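Local coordinates for protein CRISPR-associated endonuclease Cas3-HD (Methanocaldococcus jannaschii, PDB 3S4L) that cleaves single-stranded DNA with the help of magnesium, and single-stranded RNA, as the HD nuclease of a CRISPR interference system, at residues Arg41-Leu46 and Glu53-Phe58; Gly69-Ile74 and Glu157-Leu162; His91-Ala96 and Glu143-Lys148; Tyr100-Lys105 and Lys165-Ser170; Ala113-Leu118 and Arg205-Thr210. One frame throughout, in Å; residues are numbered along the deposited sequence.

Overall arrangement
From the N terminus, contact 1 closes first, a short loop joining helix 36-43 to helix 52-65, and the other four lie wholly beyond it. Contact 2 opens at 69-74 and closes at 157-162; contact 3, from 91-96 to 143-148, runs its full course within that loop. Contact 4 (100-105 with 165-170) crosses both, sharing helix 91-107 with contact 3 and helix 159-167 with contact 2. Contact 5, from 113-118 to 205-210, crosses contacts 2, 3 and 4 and brings helix 204-215 back against contact 1, where I207 meets A42 and L46, while I115 meets L43. Helix 91-107 therefore reaches from the metal site, through H91, to the packing around contacts 1 and 5.

Contact 1 (Arg41-Leu46 and Glu53-Phe58); sequences RALEAL and EKVDEF
L43 and V55 mark the nearest approach of the two backbones, their CA atoms lying 8.9 Å apart, a spacing at which side chains rather than main chain must do the touching. The residues belong to consecutive helices, 36-43 and 52-65, of the mainly helical HD domain, and only six residues separate segment 41-46 from segment 53-58. Within segment 53-58 the helix is regular, with E57 N bonded to E53 O and F58 N to K54 O. V55 and F58, three positions apart, thus stand on neighbouring turns and face the same way, toward L43. The leucine meets them with a single methyl group. Its CG lies beside the backbone N (chi1 -73°), and a fully extended second torsion (chi2 179°) carries CD1 to the far end of the side chain. There the same methyl touches both partners, and the contact is a light, wholly apolar one. Other helices complete the surroundings: L43 also packs on L112 and I115 of helix 110-121, while F58 reaches L103 and F107 of helix 91-107. D56, on the same helix, forms a salt bridge to K32 and a hydrogen bond to W28. At the join itself, L43 CD1 lies 4.5 Å from V55 CG2, and the same CD1 is 4.5 Å from F58 CD2 of the ring.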
# COMPACT_ATOMS: atom_id res chain seq x y z
N ARG A 41 14.35 -14.27 -1.03
CA ARG A 41 14.82 -14.91 -2.25
C ARG A 41 13.98 -14.57 -3.49
O ARG A 41 14.47 -14.65 -4.62
CB ARG A 41 14.99 -16.43 -2.06
CG ARG A 41 16.36 -16.79 -1.48
CD ARG A 41 16.40 -18.18 -0.87
NE ARG A 41 17.33 -19.06 -1.57
CZ ARG A 41 18.66 -19.00 -1.45
NH1 ARG A 41 19.23 -18.09 -0.67
NH2 ARG A 41 19.42 -19.86 -2.13
N ALA A 42 12.73 -14.16 -3.27
CA ALA A 42 11.87 -13.68 -4.33
C ALA A 42 12.37 -12.32 -4.82
O ALA A 42 12.51 -12.11 -6.02
CB ALA A 42 10.42 -13.56 -3.84
N LEU A 43 12.62 -11.41 -3.88
CA LEU A 43 13.26 -10.13 -4.18
C LEU A 43 14.57 -10.33 -4.92
O LEU A 43 14.96 -9.52 -5.75
CB LEU A 43 13.51 -9.32 -2.91
CG LEU A 43 12.27 -8.71 -2.27
CD1 LEU A 43 12.64 -7.96 -1.01
CD2 LEU A 43 11.55 -7.80 -3.28
N GLU A 44 15.24 -11.42 -4.61
CA GLU A 44 16.56 -11.71 -5.14
C GLU A 44 16.46 -12.20 -6.58
O GLU A 44 17.46 -12.25 -7.32
CB GLU A 44 17.25 -12.76 -4.26
CG GLU A 44 18.76 -12.79 -4.35
CD GLU A 44 19.40 -13.48 -3.15
OE1 GLU A 44 19.29 -14.72 -3.03
OE2 GLU A 44 20.00 -12.77 -2.31
N ALA A 45 15.24 -12.57 -6.97
CA ALA A 45 14.99 -13.04 -8.32
C ALA A 45 14.53 -11.87 -9.19
O ALA A 45 14.20 -12.04 -10.36
CB ALA A 45 13.96 -14.15 -8.31
N LEU A 46 14.49 -10.69 -8.58
CA LEU A 46 14.33 -9.43 -9.31
C LEU A 46 15.61 -8.62 -9.15
O LEU A 46 15.60 -7.39 -9.28
CB LEU A 46 13.13 -8.64 -8.76
CG LEU A 46 11.77 -9.34 -8.75
CD1 LEU A 46 10.67 -8.32 -8.50
CD2 LEU A 46 11.53 -10.07 -10.05
N GLU A 53 16.93 -8.67 7.93
CA GLU A 53 16.39 -7.59 8.74
C GLU A 53 15.82 -6.48 7.86
O GLU A 53 14.84 -5.83 8.22
CB GLU A 53 17.45 -7.05 9.71
CG GLU A 53 17.34 -7.62 11.12
CD GLU A 53 18.66 -8.14 11.67
OE1 GLU A 53 19.02 -7.77 12.81
OE2 GLU A 53 19.35 -8.91 10.96
N LYS A 54 16.44 -6.26 6.70
CA LYS A 54 15.92 -5.27 5.76
C LYS A 54 14.55 -5.71 5.25
O LYS A 54 13.61 -4.91 5.18
CB LYS A 54 16.89 -5.10 4.58
CG LYS A 54 17.61 -3.77 4.58
CD LYS A 54 18.10 -3.43 5.97
N VAL A 55 14.45 -6.99 4.90
CA VAL A 55 13.23 -7.57 4.35
C VAL A 55 12.10 -7.45 5.34
O VAL A 55 10.94 -7.24 4.96
CB VAL A 55 13.43 -9.06 4.02
CG1 VAL A 55 12.09 -9.71 3.69
CG2 VAL A 55 14.43 -9.23 2.89
N ASP A 56 12.45 -7.57 6.61
CA ASP A 56 11.50 -7.44 7.70
C ASP A 56 10.94 -6.01 7.75
O ASP A 56 9.72 -5.80 7.77
CB ASP A 56 12.20 -7.82 9.03
CG ASP A 56 11.23 -7.95 10.20
OD1 ASP A 56 10.01 -7.92 9.99
OD2 ASP A 56 11.70 -8.11 11.35
N GLU A 57 11.84 -5.04 7.78
CA GLU A 57 11.46 -3.63 7.76
C GLU A 57 10.57 -3.34 6.56
O GLU A 57 9.57 -2.63 6.67
CB GLU A 57 12.69 -2.73 7.69
CG GLU A 57 13.64 -2.88 8.85
CD GLU A 57 14.99 -2.26 8.57
OE1 GLU A 57 15.04 -1.24 7.84
OE2 GLU A 57 16.01 -2.79 9.07
N PHE A 58 10.97 -3.87 5.40
CA PHE A 58 10.23 -3.66 4.16
C PHE A 58 8.80 -4.19 4.32
O PHE A 58 7.84 -3.48 4.01
CB PHE A 58 10.97 -4.32 2.98
CG PHE A 58 10.16 -4.44 1.72
CD1 PHE A 58 9.99 -3.35 0.87
CD2 PHE A 58 9.60 -5.66 1.35
CE1 PHE A 58 9.25 -3.46 -0.31
CE2 PHE A 58 8.85 -5.79 0.17
CZ PHE A 58 8.69 -4.68 -0.67

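Contact 2 (Gly69-Ile74 and Glu157-Leu162); sequences GKASKI and EDFEDL
A71 carries the largest share of this contact, and F159 and L162 receive it. Its one methyl group points at the start of helix 159-167 and touches both residues there: A71 CB is 3.8 Å from L162 CD2 and 4.2 Å from F159 CD1. The two larger side chains are three positions apart and leave their helix alike, each with CG anti to the backbone N (chi1 near 180° in both). This shared orientation brings ring and leucine branch to the same alanine. A side chain as short as that of A71 lets the backbones come close, with the CA atoms of A71 and F159 7.0 Å apart. The turn that presents the alanine is braced from within. G69 O accepts S72 N at 3.1 Å and also S72 OG at 2.7 Å, the hydroxyl tilted 18° from the carbonyl plane with a C=O...O angle of 144°. S72 thus closes the 3-10 turn on which A71 sits, and although it stands at the N-cap position of helix 73-80, its side chain makes no capping bond. Backbone hydrogen bonds between A71 and I156 and between K73 and G154 tie the same turn to the chain leading into helix 159-167. G69 N, in turn, is bonded to S95 OG. A71, which packs on helix 159-167, immediately follows the HDxGK sequence (H66 to K70) typical of HD-domain nucleases, whose D67 binds the catalytic metal.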
# COMPACT_ATOMS: atom_id res chain seq x y z
N GLY A 69 -4.60 4.43 2.41
CA GLY A 69 -5.60 5.04 1.53
C GLY A 69 -6.95 5.22 2.23
O GLY A 69 -7.79 6.03 1.79
N LYS A 70 -7.17 4.46 3.30
CA LYS A 70 -8.39 4.63 4.08
C LYS A 70 -8.45 5.99 4.78
O LYS A 70 -9.52 6.46 5.17
CB LYS A 70 -8.58 3.50 5.10
CG LYS A 70 -8.96 2.14 4.48
CD LYS A 70 -9.12 1.06 5.59
CE LYS A 70 -9.51 -0.32 5.02
NZ LYS A 70 -10.00 -1.24 6.11
N ALA A 71 -7.30 6.63 4.98
CA ALA A 71 -7.31 7.95 5.58
C ALA A 71 -7.75 9.03 4.58
O ALA A 71 -7.65 10.22 4.88
CB ALA A 71 -5.96 8.30 6.20
N SER A 72 -8.24 8.62 3.40
CA SER A 72 -8.90 9.55 2.47
C SER A 72 -10.20 10.03 3.09
O SER A 72 -10.93 9.23 3.67
CB SER A 72 -9.23 8.87 1.13
OG SER A 72 -8.07 8.37 0.49
N LYS A 73 -10.49 11.33 2.99
CA LYS A 73 -11.72 11.86 3.56
C LYS A 73 -12.97 11.09 3.12
O LYS A 73 -13.84 10.79 3.94
CB LYS A 73 -11.86 13.35 3.29
CG LYS A 73 -10.75 14.13 3.97
CD LYS A 73 -11.05 15.59 4.05
CE LYS A 73 -10.50 16.32 2.84
NZ LYS A 73 -10.85 17.79 2.91
N ILE A 74 -13.03 10.74 1.84
CA ILE A 74 -14.13 9.98 1.27
C ILE A 74 -14.26 8.61 1.96
O ILE A 74 -15.34 8.20 2.40
CB ILE A 74 -13.92 9.83 -0.26
CG1 ILE A 74 -14.93 8.86 -0.88
CG2 ILE A 74 -12.53 9.30 -0.55
CD1 ILE A 74 -16.37 9.33 -0.83
N GLU A 157 -7.48 15.64 7.89
CA GLU A 157 -6.66 16.71 8.43
C GLU A 157 -5.47 16.18 9.24
O GLU A 157 -4.35 16.68 9.12
CB GLU A 157 -7.52 17.63 9.30
CG GLU A 157 -6.79 18.84 9.85
CD GLU A 157 -7.47 19.44 11.07
OE1 GLU A 157 -8.57 20.02 10.92
OE2 GLU A 157 -6.91 19.31 12.18
N ASP A 158 -5.73 15.17 10.06
CA ASP A 158 -4.70 14.59 10.92
C ASP A 158 -3.59 13.87 10.15
O ASP A 158 -2.64 13.38 10.75
CB ASP A 158 -5.32 13.59 11.92
CG ASP A 158 -6.33 14.23 12.87
OD1 ASP A 158 -6.41 15.48 12.94
OD2 ASP A 158 -7.05 13.46 13.56
N PHE A 159 -3.70 13.81 8.83
CA PHE A 159 -2.92 12.86 8.03
C PHE A 159 -1.43 12.77 8.32
O PHE A 159 -0.91 11.68 8.60
CB PHE A 159 -3.11 13.09 6.53
CG PHE A 159 -2.35 12.12 5.68
CD1 PHE A 159 -2.63 10.76 5.76
CD2 PHE A 159 -1.34 12.56 4.82
CE1 PHE A 159 -1.92 9.84 4.98
CE2 PHE A 159 -0.62 11.65 4.04
CZ PHE A 159 -0.92 10.29 4.11
N GLU A 160 -0.73 13.90 8.21
CA GLU A 160 0.70 13.97 8.45
C GLU A 160 1.05 13.36 9.81
O GLU A 160 1.97 12.54 9.91
CB GLU A 160 1.18 15.42 8.37
CG GLU A 160 2.45 15.72 9.17
CD GLU A 160 3.71 15.19 8.51
OE1 GLU A 160 3.78 13.97 8.22
OE2 GLU A 160 4.64 16.00 8.28
N ASP A 161 0.32 13.77 10.84
CA ASP A 161 0.51 13.22 12.18
C ASP A 161 0.28 11.71 12.18
O ASP A 161 1.09 10.95 12.73
CB ASP A 161 -0.39 13.94 13.19
CG ASP A 161 -1.24 12.98 14.00
OD1 ASP A 161 -0.68 12.31 14.90
OD2 ASP A 161 -2.46 12.89 13.74
N LEU A 162 -0.80 11.27 11.55
CA LEU A 162 -1.09 9.84 11.41
C LEU A 162 0.10 9.07 10.83
O LEU A 162 0.47 8.02 11.35
CB LEU A 162 -2.33 9.59 10.56
CG LEU A 162 -2.62 8.12 10.26
CD1 LEU A 162 -2.99 7.38 11.54
CD2 LEU A 162 -3.72 7.96 9.22

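Contact 3 (His91-Ala96 and Glu143-Lys148); sequences HELVSA and EVVLDK. With CA (calcium ion), chain C.
L93 and K148 each set CG beside the backbone N and anti to their own carbonyl carbon (chi1 -85° and -66°); K148 runs out extended, and the two side chains cross at about a right angle. The leucine lays one branch against the root of the lysine: L93 CD2 is 3.7 Å from K148 CB and 4.1 Å from K148 CD. V145, a turn earlier, adds a looser touch. The lysine uses its methylenes; K148 NZ and E92 OE2, of opposite charge, are 5.5 Å apart and not in contact, and E92 pairs with R90 in a salt bridge. On the other side of helix 91-107, H91 turns from this packing toward the calcium ion, which H91 NE2 binds at 2.3 Å; E92 OE1 lies above one face of its ring, offset toward the rim. D67, H123, H124 and two waters complete the coordination. The apolar back of the helix faces helix 142-149 while its front supplies a histidine to the metal site of the HD nuclease.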
# COMPACT_ATOMS: atom_id res chain seq x y z
N HIS A 91 -9.26 2.69 -2.27
CA HIS A 91 -8.24 3.16 -1.34
C HIS A 91 -6.83 2.69 -1.69
O HIS A 91 -5.85 3.41 -1.46
CB HIS A 91 -8.59 2.71 0.07
CG HIS A 91 -8.56 1.22 0.24
ND1 HIS A 91 -9.58 0.40 -0.18
CD2 HIS A 91 -7.63 0.41 0.81
CE1 HIS A 91 -9.28 -0.86 0.10
NE2 HIS A 91 -8.11 -0.87 0.70
N GLU A 92 -6.72 1.49 -2.25
CA GLU A 92 -5.39 0.90 -2.48
C GLU A 92 -4.53 1.69 -3.47
O GLU A 92 -3.30 1.62 -3.41
CB GLU A 92 -5.46 -0.58 -2.88
CG GLU A 92 -6.22 -0.87 -4.16
CD GLU A 92 -7.68 -1.25 -3.89
OE1 GLU A 92 -8.36 -0.54 -3.11
OE2 GLU A 92 -8.14 -2.27 -4.44
N LEU A 93 -5.17 2.42 -4.38
CA LEU A 93 -4.42 3.22 -5.36
C LEU A 93 -3.74 4.38 -4.64
O LEU A 93 -2.60 4.74 -4.94
CB LEU A 93 -5.33 3.75 -6.47
CG LEU A 93 -5.63 2.86 -7.68
CD1 LEU A 93 -6.15 1.49 -7.31
CD2 LEU A 93 -6.63 3.57 -8.60
N VAL A 94 -4.46 4.96 -3.68
CA VAL A 94 -3.91 6.02 -2.84
C VAL A 94 -2.86 5.47 -1.89
O VAL A 94 -1.86 6.14 -1.63
CB VAL A 94 -5.00 6.71 -2.03
CG1 VAL A 94 -4.37 7.65 -0.99
CG2 VAL A 94 -5.94 7.45 -2.97
N SER A 95 -3.07 4.26 -1.37
CA SER A 95 -2.03 3.57 -0.58
C SER A 95 -0.74 3.37 -1.39
O SER A 95 0.37 3.65 -0.90
CB SER A 95 -2.53 2.21 -0.06
OG SER A 95 -3.65 2.30 0.80
N ALA A 96 -0.89 2.86 -2.62
CA ALA A 96 0.26 2.59 -3.49
C ALA A 96 1.12 3.83 -3.68
O ALA A 96 2.36 3.75 -3.71
CB ALA A 96 -0.20 2.05 -4.85
N GLU A 143 -7.98 4.91 -18.00
CA GLU A 143 -9.40 5.22 -17.78
C GLU A 143 -9.90 4.69 -16.42
O GLU A 143 -10.52 5.43 -15.64
CB GLU A 143 -10.24 4.65 -18.91
CG GLU A 143 -11.72 4.95 -18.73
CD GLU A 143 -12.54 4.65 -19.97
OE1 GLU A 143 -12.00 4.06 -20.93
OE2 GLU A 143 -13.73 5.01 -19.99
N VAL A 144 -9.64 3.41 -16.15
CA VAL A 144 -10.00 2.79 -14.89
C VAL A 144 -9.37 3.51 -13.71
O VAL A 144 -10.04 3.71 -12.69
CB VAL A 144 -9.61 1.29 -14.86
CG1 VAL A 144 -9.93 0.71 -13.49
CG2 VAL A 144 -10.35 0.54 -15.96
N VAL A 145 -8.10 3.88 -13.82
CA VAL A 145 -7.51 4.72 -12.77
C VAL A 145 -8.39 5.95 -12.52
O VAL A 145 -8.73 6.24 -11.38
CB VAL A 145 -6.07 5.18 -13.08
CG1 VAL A 145 -5.63 6.25 -12.06
CG2 VAL A 145 -5.11 3.98 -13.07
N LEU A 146 -8.77 6.65 -13.59
CA LEU A 146 -9.61 7.83 -13.45
C LEU A 146 -10.96 7.49 -12.81
O LEU A 146 -11.51 8.28 -12.05
CB LEU A 146 -9.85 8.53 -14.80
CG LEU A 146 -8.67 9.19 -15.52
CD1 LEU A 146 -9.16 9.73 -16.85
CD2 LEU A 146 -8.05 10.30 -14.70
N ASP A 147 -11.50 6.33 -13.14
CA ASP A 147 -12.72 5.87 -12.49
C ASP A 147 -12.51 5.69 -10.97
O ASP A 147 -13.35 6.09 -10.15
CB ASP A 147 -13.16 4.52 -13.10
CG ASP A 147 -13.75 4.67 -14.50
OD1 ASP A 147 -14.09 5.81 -14.89
OD2 ASP A 147 -13.90 3.64 -15.21
N LYS A 148 -11.39 5.10 -10.60
CA LYS A 148 -11.21 4.67 -9.21
C LYS A 148 -10.73 5.80 -8.32
O LYS A 148 -10.71 5.67 -7.09
CB LYS A 148 -10.28 3.46 -9.14
CG LYS A 148 -10.83 2.18 -9.79
CD LYS A 148 -9.70 1.13 -9.90
CE LYS A 148 -10.21 -0.27 -10.20
NZ LYS A 148 -9.19 -1.30 -9.79
CA CA C . -7.39 -2.73 1.86
O HOH W 1 -9.46 -3.03 3.75
O HOH W 2 -6.73 -4.17 3.55

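Contact 4 (Tyr100-Lys105 and Lys165-Ser170); sequences YHILLK and KLIGYS
The packing of helix 91-107 against the C-terminal end of helix 159-167 in the HD domain brings I102, in the second half of the first helix, onto I167 and Y169. G168, with a positive phi of 90°, takes the chain out of the helix, and Y169 follows, folding back beside I167. The two isoleucines reach toward each other tip to tip. I167 CD1 is the touching atom on its side, 3.8 Å from I102 CG2 and 3.9 Å from I102 CG1. The same methyl sits over the centre of the Y169 ring, 3.8 Å above its plane, a placement consistent with a CH-pi contact. It thus touches both I102 and the ring of its own segment, from roughly perpendicular directions. Y169 has its CG between the backbone N and the carbonyl carbon (chi1 53°), which directs the ring at helix 91-107. There it slides past I102 in the opposite direction, with Y169 OH 3.9 Å from I102 CG2, and K105 CG comes within 4.2 Å of Y169 CE1. Y169 is poorly ordered, so its exact position deserves some caution. L65 of helix 52-65 touches both isoleucines, and I171 also packs on I102. With the tyrosine oxygen resting on an isoleucine methyl and exposed K105 lending its aliphatic chain, no polar bond is seen across the contact, which rests mainly on van der Waals and hydrophobic packing.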
# COMPACT_ATOMS: atom_id res chain seq x y z
N TYR A 100 4.92 3.98 -2.26
CA TYR A 100 6.04 4.12 -3.16
C TYR A 100 7.02 5.18 -2.65
O TYR A 100 8.22 4.93 -2.57
CB TYR A 100 5.56 4.48 -4.56
CG TYR A 100 6.74 4.74 -5.47
CD1 TYR A 100 7.24 6.02 -5.65
CD2 TYR A 100 7.37 3.68 -6.11
CE1 TYR A 100 8.35 6.25 -6.49
CE2 TYR A 100 8.47 3.90 -6.93
CZ TYR A 100 8.95 5.18 -7.12
OH TYR A 100 10.03 5.39 -7.95
N HIS A 101 6.52 6.38 -2.34
CA HIS A 101 7.45 7.46 -1.97
C HIS A 101 8.15 7.17 -0.66
O HIS A 101 9.34 7.43 -0.50
CB HIS A 101 6.76 8.83 -1.94
CG HIS A 101 6.32 9.29 -3.29
ND1 HIS A 101 7.22 9.71 -4.25
CD2 HIS A 101 5.10 9.34 -3.86
CE1 HIS A 101 6.56 10.02 -5.35
NE2 HIS A 101 5.27 9.80 -5.14
N ILE A 102 7.42 6.58 0.28
CA ILE A 102 8.01 6.22 1.54
C ILE A 102 9.05 5.10 1.37
O ILE A 102 10.12 5.19 1.96
CB ILE A 102 6.94 5.89 2.59
CG1 ILE A 102 6.32 7.21 3.07
CG2 ILE A 102 7.56 5.14 3.78
CD1 ILE A 102 4.87 7.10 3.40
N LEU A 103 8.79 4.10 0.53
CA LEU A 103 9.79 3.06 0.29
C LEU A 103 11.04 3.61 -0.36
O LEU A 103 12.16 3.22 -0.02
CB LEU A 103 9.22 1.91 -0.55
CG LEU A 103 8.20 0.98 0.14
CD1 LEU A 103 7.64 -0.02 -0.89
CD2 LEU A 103 8.86 0.26 1.32
N LEU A 104 10.86 4.53 -1.30
CA LEU A 104 12.00 5.10 -2.02
C LEU A 104 12.89 5.84 -1.03
O LEU A 104 14.11 5.73 -1.09
CB LEU A 104 11.52 6.06 -3.11
CG LEU A 104 12.28 6.09 -4.43
CD1 LEU A 104 12.22 7.49 -5.04
CD2 LEU A 104 13.73 5.64 -4.30
N LYS A 105 12.27 6.59 -0.13
CA LYS A 105 13.04 7.31 0.89
C LYS A 105 13.83 6.35 1.78
O LYS A 105 15.05 6.47 1.92
CB LYS A 105 12.13 8.17 1.76
CG LYS A 105 12.88 9.07 2.71
CD LYS A 105 13.45 10.27 1.97
CE LYS A 105 14.45 11.02 2.84
NZ LYS A 105 14.15 10.92 4.30
N LYS A 165 2.86 8.78 13.41
CA LYS A 165 2.52 7.70 14.35
C LYS A 165 2.82 6.32 13.76
O LYS A 165 3.30 5.42 14.45
CB LYS A 165 1.04 7.77 14.73
CG LYS A 165 0.74 8.28 16.12
CD LYS A 165 -0.76 8.31 16.36
CE LYS A 165 -1.46 9.12 15.27
NZ LYS A 165 -2.94 9.20 15.44
N LEU A 166 2.54 6.18 12.46
CA LEU A 166 2.67 4.91 11.77
C LEU A 166 4.11 4.55 11.41
O LEU A 166 4.53 3.42 11.64
CB LEU A 166 1.85 4.92 10.47
CG LEU A 166 0.35 4.67 10.54
CD1 LEU A 166 -0.37 5.31 9.33
CD2 LEU A 166 0.06 3.18 10.62
N ILE A 167 4.83 5.48 10.80
CA ILE A 167 6.12 5.14 10.20
C ILE A 167 7.27 6.00 10.73
O ILE A 167 8.44 5.75 10.45
CB ILE A 167 6.09 5.16 8.65
CG1 ILE A 167 5.78 6.56 8.13
CG2 ILE A 167 5.07 4.16 8.13
CD1 ILE A 167 6.66 6.96 6.97
N GLY A 168 6.92 7.02 11.51
CA GLY A 168 7.92 7.76 12.25
C GLY A 168 8.52 8.97 11.56
O GLY A 168 9.50 9.53 12.05
N TYR A 169 7.97 9.37 10.42
CA TYR A 169 8.39 10.64 9.84
C TYR A 169 7.41 11.27 8.85
O TYR A 169 6.25 10.87 8.75
CB TYR A 169 9.81 10.57 9.27
CG TYR A 169 10.06 9.46 8.30
CD1 TYR A 169 10.08 9.69 6.93
CD2 TYR A 169 10.27 8.17 8.75
CE1 TYR A 169 10.31 8.67 6.03
CE2 TYR A 169 10.50 7.13 7.86
CZ TYR A 169 10.52 7.39 6.50
OH TYR A 169 10.75 6.37 5.62
N SER A 170 7.90 12.28 8.13
CA SER A 170 7.04 13.32 7.55
C SER A 170 6.91 13.30 6.03
O SER A 170 7.89 13.50 5.31
CB SER A 170 7.58 14.69 8.00
OG SER A 170 6.78 15.76 7.56

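Contact 5 (Ala113-Leu118 and Arg205-Thr210); sequences AFIGAL and RFIVGT
The aromatic rings nearby, F114 and F206, stand aside where I115 and L118 meet I207 and V208; F206 is poorly ordered, and the T210 hydroxyl modelled over the rim of one of its faces is doubtfully placed. The contact is aliphatic helix-to-helix packing within the HD domain, helix 110-121 against helix 204-215, the last one modelled, with the CA atoms of I115 and V208 7.2 Å apart. I115 and I207 reach toward each other tip to tip, each with CG1 anti to the backbone N (chi1 -178° and 162°). I115 CD1 is modelled too close to I207 CG1, which leaves the fine detail there doubtful. L43 of helix 36-43 and L46 also pack on this pair. Nearer the metal site, with V208 about 8 Å from H123 between side chains, L118 and V208 cross at about a right angle, L118 CD2 meeting V208 CG2 at 4.1 Å.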
# COMPACT_ATOMS: atom_id res chain seq x y z
N ALA A 113 10.79 -0.04 -4.28
CA ALA A 113 9.64 0.85 -4.03
C ALA A 113 8.51 0.58 -5.03
O ALA A 113 7.32 0.52 -4.67
CB ALA A 113 10.09 2.29 -4.11
N PHE A 114 8.87 0.40 -6.29
CA PHE A 114 7.87 0.05 -7.28
C PHE A 114 7.18 -1.26 -6.91
O PHE A 114 5.95 -1.34 -6.87
CB PHE A 114 8.47 -0.07 -8.69
CG PHE A 114 7.50 -0.58 -9.73
CD1 PHE A 114 7.49 -1.92 -10.09
CD2 PHE A 114 6.58 0.28 -10.33
CE1 PHE A 114 6.58 -2.40 -11.06
CE2 PHE A 114 5.68 -0.19 -11.28
CZ PHE A 114 5.68 -1.53 -11.64
N ILE A 115 7.97 -2.29 -6.62
CA ILE A 115 7.37 -3.59 -6.37
C ILE A 115 6.53 -3.59 -5.10
O ILE A 115 5.52 -4.28 -5.00
CB ILE A 115 8.41 -4.69 -6.25
CG1 ILE A 115 7.70 -6.01 -6.04
CG2 ILE A 115 9.23 -4.51 -5.01
CD1 ILE A 115 8.57 -7.03 -5.42
N GLY A 116 6.96 -2.81 -4.10
CA GLY A 116 6.18 -2.70 -2.87
C GLY A 116 4.88 -1.98 -3.16
O GLY A 116 3.82 -2.43 -2.73
N ALA A 117 4.95 -0.87 -3.90
CA ALA A 117 3.76 -0.08 -4.19
C ALA A 117 2.74 -0.87 -5.02
O ALA A 117 1.53 -0.76 -4.80
CB ALA A 117 4.14 1.22 -4.91
N LEU A 118 3.25 -1.65 -5.97
CA LEU A 118 2.41 -2.50 -6.81
C LEU A 118 1.71 -3.58 -5.98
O LEU A 118 0.56 -3.91 -6.22
CB LEU A 118 3.27 -3.17 -7.89
CG LEU A 118 2.54 -4.03 -8.92
CD1 LEU A 118 1.43 -3.22 -9.60
CD2 LEU A 118 3.53 -4.55 -9.95
N ARG A 205 3.63 -11.92 -11.04
CA ARG A 205 2.48 -12.43 -10.29
C ARG A 205 2.94 -13.26 -9.09
O ARG A 205 2.28 -13.29 -8.05
CB ARG A 205 1.54 -13.26 -11.19
CG ARG A 205 0.71 -12.45 -12.19
CD ARG A 205 -0.47 -13.26 -12.76
NE ARG A 205 -1.32 -12.46 -13.65
CZ ARG A 205 -2.61 -12.19 -13.45
NH1 ARG A 205 -3.24 -12.68 -12.39
NH2 ARG A 205 -3.28 -11.45 -14.33
N PHE A 206 4.07 -13.94 -9.26
CA PHE A 206 4.62 -14.79 -8.21
C PHE A 206 5.33 -13.94 -7.14
O PHE A 206 5.26 -14.25 -5.95
CB PHE A 206 5.54 -15.87 -8.81
CG PHE A 206 6.93 -15.92 -8.22
CD1 PHE A 206 7.28 -16.90 -7.30
CD2 PHE A 206 7.90 -15.00 -8.60
CE1 PHE A 206 8.55 -16.95 -6.75
CE2 PHE A 206 9.18 -15.04 -8.05
CZ PHE A 206 9.51 -16.03 -7.13
N ILE A 207 5.99 -12.86 -7.56
CA ILE A 207 6.70 -12.00 -6.60
C ILE A 207 5.73 -11.13 -5.80
O ILE A 207 5.74 -11.17 -4.55
CB ILE A 207 7.81 -11.16 -7.28
CG1 ILE A 207 8.21 -9.98 -6.40
CG2 ILE A 207 7.35 -10.66 -8.61
CD1 ILE A 207 9.17 -10.36 -5.28
N VAL A 208 4.88 -10.38 -6.50
CA VAL A 208 3.74 -9.73 -5.87
C VAL A 208 2.94 -10.74 -5.08
O VAL A 208 2.53 -10.49 -3.94
CB VAL A 208 2.79 -9.11 -6.92
CG1 VAL A 208 1.50 -8.64 -6.26
CG2 VAL A 208 3.47 -7.98 -7.66
N GLY A 209 2.69 -11.90 -5.70
CA GLY A 209 1.98 -12.98 -5.05
C GLY A 209 2.67 -13.40 -3.76
O GLY A 209 2.01 -13.68 -2.77
N THR A 210 4.00 -13.42 -3.78
CA THR A 210 4.79 -13.78 -2.60
C THR A 210 4.70 -12.72 -1.49
O THR A 210 4.56 -13.06 -0.32
CB THR A 210 6.29 -13.96 -2.98
OG1 THR A 210 6.41 -14.85 -4.09
CG2 THR A 210 7.10 -14.50 -1.80